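PDB 7EPK: signal recognition particle 54 kDa protein from Aeropyrum pernix, which belongs to the SRP54 family, pairing a GDP-bound P-loop GTPase domain and an N-terminal helical bundle with a helical signal peptide binding domain. Local coordinates for residues S357-A362 with K421-K426. Numbering follows the deposited sequence.
Sequences SIDEGA and KTMMKK
M423, the last residue of helix 409-423, reaches across to the loop that follows helix 350-356 and lays its thioether against I358 and D359. Its CG stands anti to the carbonyl carbon (chi1 -62°) and the chain runs on extended, which carries the sulfur and methyl to the loop. There SD lies 3.5 Å from CB of D359 and 3.8 Å from CG2 of I358, while the terminal CE comes to 3.6 Å from OD2 of D359, a van der Waals approach. The side chains of M423 and D359 meet at about a right angle; M423 and I358 lie alongside each other with their chains running opposite ways. I358 touches through its CG2 branch, which also meets CE of M424 at 3.8 Å, so one methyl is shared by two methionines. Two bends in M424, at chi2 (59°) and chi3 (-105°), turn its end toward the loop. With M424 the backbone departs from the helix, in a type I beta turn from M423 to K426. OD1 of D359 accepts a weak hydrogen bond from N of G361. Elsewhere in the loop, O of A362 is hydrogen-bonded to OH of Y416 of helix 409-423. The contact lies at the surface of the helical signal peptide binding domain, the M domain, named in this family for its richness in methionine. Thioethers and methyls against an isoleucine methyl and an aspartate CB make no directional bond, so the two segments meet here by van der Waals packing, and the A362–Y416 bond supplies a polar tie between loop and helix.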
loop_
_atom_site.group_PDB
_atom_site.type_symbol
_atom_site.label_atom_id
_atom_site.label_comp_id
_atom_site.label_asym_id
_atom_site.label_seq_id
_atom_site.Cartn_x
_atom_site.Cartn_y
_atom_site.Cartn_z
ATOM N N SER A 357 27.635 -17.677 -25.302
ATOM C CA SER A 357 29.025 -18.073 -25.683
ATOM C C SER A 357 29.029 -19.148 -26.789
ATOM O O SER A 357 30.135 -19.482 -27.252
ATOM C CB SER A 357 29.827 -18.526 -24.480
ATOM O OG SER A 357 29.646 -19.913 -24.230
ATOM N N ILE A 358 27.858 -19.677 -27.186
ATOM C CA ILE A 358 27.673 -20.571 -28.373
ATOM C C ILE A 358 26.990 -19.768 -29.494
ATOM O O ILE A 358 27.560 -19.702 -30.610
ATOM C CB ILE A 358 26.889 -21.848 -27.998
ATOM C CG1 ILE A 358 27.768 -22.853 -27.246
ATOM C CG2 ILE A 358 26.267 -22.490 -29.235
ATOM C CD1 ILE A 358 27.840 -22.645 -25.760
ATOM N N ASP A 359 25.814 -19.192 -29.216
ATOM C CA ASP A 359 25.063 -18.293 -30.140
ATOM C C ASP A 359 24.869 -16.922 -29.471
ATOM O O ASP A 359 23.963 -16.792 -28.621
ATOM C CB ASP A 359 23.722 -18.903 -30.557
ATOM C CG ASP A 359 22.892 -18.032 -31.490
ATOM O OD1 ASP A 359 23.489 -17.245 -32.250
ATOM O OD2 ASP A 359 21.647 -18.151 -31.457
ATOM N N GLU A 360 25.689 -15.939 -29.856
ATOM C CA GLU A 360 25.648 -14.532 -29.367
ATOM C C GLU A 360 24.251 -13.941 -29.624
ATOM O O GLU A 360 23.774 -13.177 -28.761
ATOM C CB GLU A 360 26.781 -13.746 -30.038
ATOM C CG GLU A 360 26.512 -12.260 -30.219
ATOM C CD GLU A 360 26.565 -11.751 -31.653
ATOM O OE1 GLU A 360 26.772 -10.539 -31.834
ATOM O OE2 GLU A 360 26.381 -12.556 -32.587
ATOM N N GLY A 361 23.619 -14.308 -30.748
ATOM C CA GLY A 361 22.329 -13.759 -31.215
ATOM C C GLY A 361 21.125 -14.494 -30.649
ATOM O O GLY A 361 20.027 -14.312 -31.206
ATOM N N ALA A 362 21.319 -15.288 -29.586
ATOM C CA ALA A 362 20.256 -15.977 -28.814
ATOM C C ALA A 362 19.720 -15.044 -27.720
ATOM O O ALA A 362 18.488 -14.998 -27.557
ATOM C CB ALA A 362 20.775 -17.266 -28.222
ATOM N N LYS A 421 17.798 -25.516 -30.988
ATOM C CA LYS A 421 17.643 -26.974 -30.712
ATOM C C LYS A 421 18.778 -27.794 -31.343
ATOM O O LYS A 421 19.207 -28.788 -30.703
ATOM C CB LYS A 421 16.307 -27.503 -31.229
ATOM C CG LYS A 421 16.107 -28.973 -30.925
ATOM C CD LYS A 421 14.743 -29.273 -30.413
ATOM C CE LYS A 421 13.675 -29.040 -31.454
ATOM N NZ LYS A 421 12.461 -29.818 -31.118
ATOM N N THR A 422 19.207 -27.411 -32.554
ATOM C CA THR A 422 20.338 -28.022 -33.306
ATOM C C THR A 422 21.610 -27.926 -32.459
ATOM O O THR A 422 22.147 -28.980 -32.103
ATOM C CB THR A 422 20.565 -27.353 -34.671
ATOM O OG1 THR A 422 19.360 -27.301 -35.441
ATOM C CG2 THR A 422 21.618 -28.075 -35.481
ATOM N N MET A 423 22.038 -26.706 -32.131
ATOM C CA MET A 423 23.349 -26.404 -31.489
ATOM C C MET A 423 23.600 -27.335 -30.293
ATOM O O MET A 423 24.732 -27.865 -30.182
ATOM C CB MET A 423 23.405 -24.949 -31.007
ATOM C CG MET A 423 23.286 -23.938 -32.122
ATOM S SD MET A 423 23.172 -22.275 -31.462
ATOM C CE MET A 423 22.301 -21.453 -32.796
ATOM N N MET A 424 22.591 -27.534 -29.437
ATOM C CA MET A 424 22.730 -28.234 -28.128
ATOM C C MET A 424 22.726 -29.758 -28.338
ATOM O O MET A 424 22.634 -30.486 -27.332
ATOM C CB MET A 424 21.612 -27.812 -27.165
ATOM C CG MET A 424 21.906 -26.513 -26.406
ATOM S SD MET A 424 22.196 -25.040 -27.449
ATOM C CE MET A 424 23.975 -24.880 -27.305
ATOM N N LYS A 425 22.848 -30.218 -29.590
ATOM C CA LYS A 425 23.067 -31.646 -29.951
ATOM C C LYS A 425 24.579 -31.925 -30.016
ATOM O O LYS A 425 24.949 -33.108 -29.919
ATOM C CB LYS A 425 22.337 -31.987 -31.259
ATOM C CG LYS A 425 22.493 -33.416 -31.778
ATOM C CD LYS A 425 22.139 -34.511 -30.782
ATOM C CE LYS A 425 22.810 -35.836 -31.090
ATOM N NZ LYS A 425 22.889 -36.704 -29.888
ATOM N N LYS A 426 25.417 -30.885 -30.143
ATOM C CA LYS A 426 26.911 -30.974 -30.156
ATOM C C LYS A 426 27.368 -31.585 -31.493
ATOM O O LYS A 426 26.522 -31.679 -32.417
ATOM C CB LYS A 426 27.437 -31.767 -28.948
ATOM C CG LYS A 426 26.914 -31.331 -27.584
ATOM C CD LYS A 426 27.269 -29.895 -27.225
ATOM C CE LYS A 426 26.597 -29.387 -25.963
ATOM N NZ LYS A 426 26.926 -30.212 -24.774
#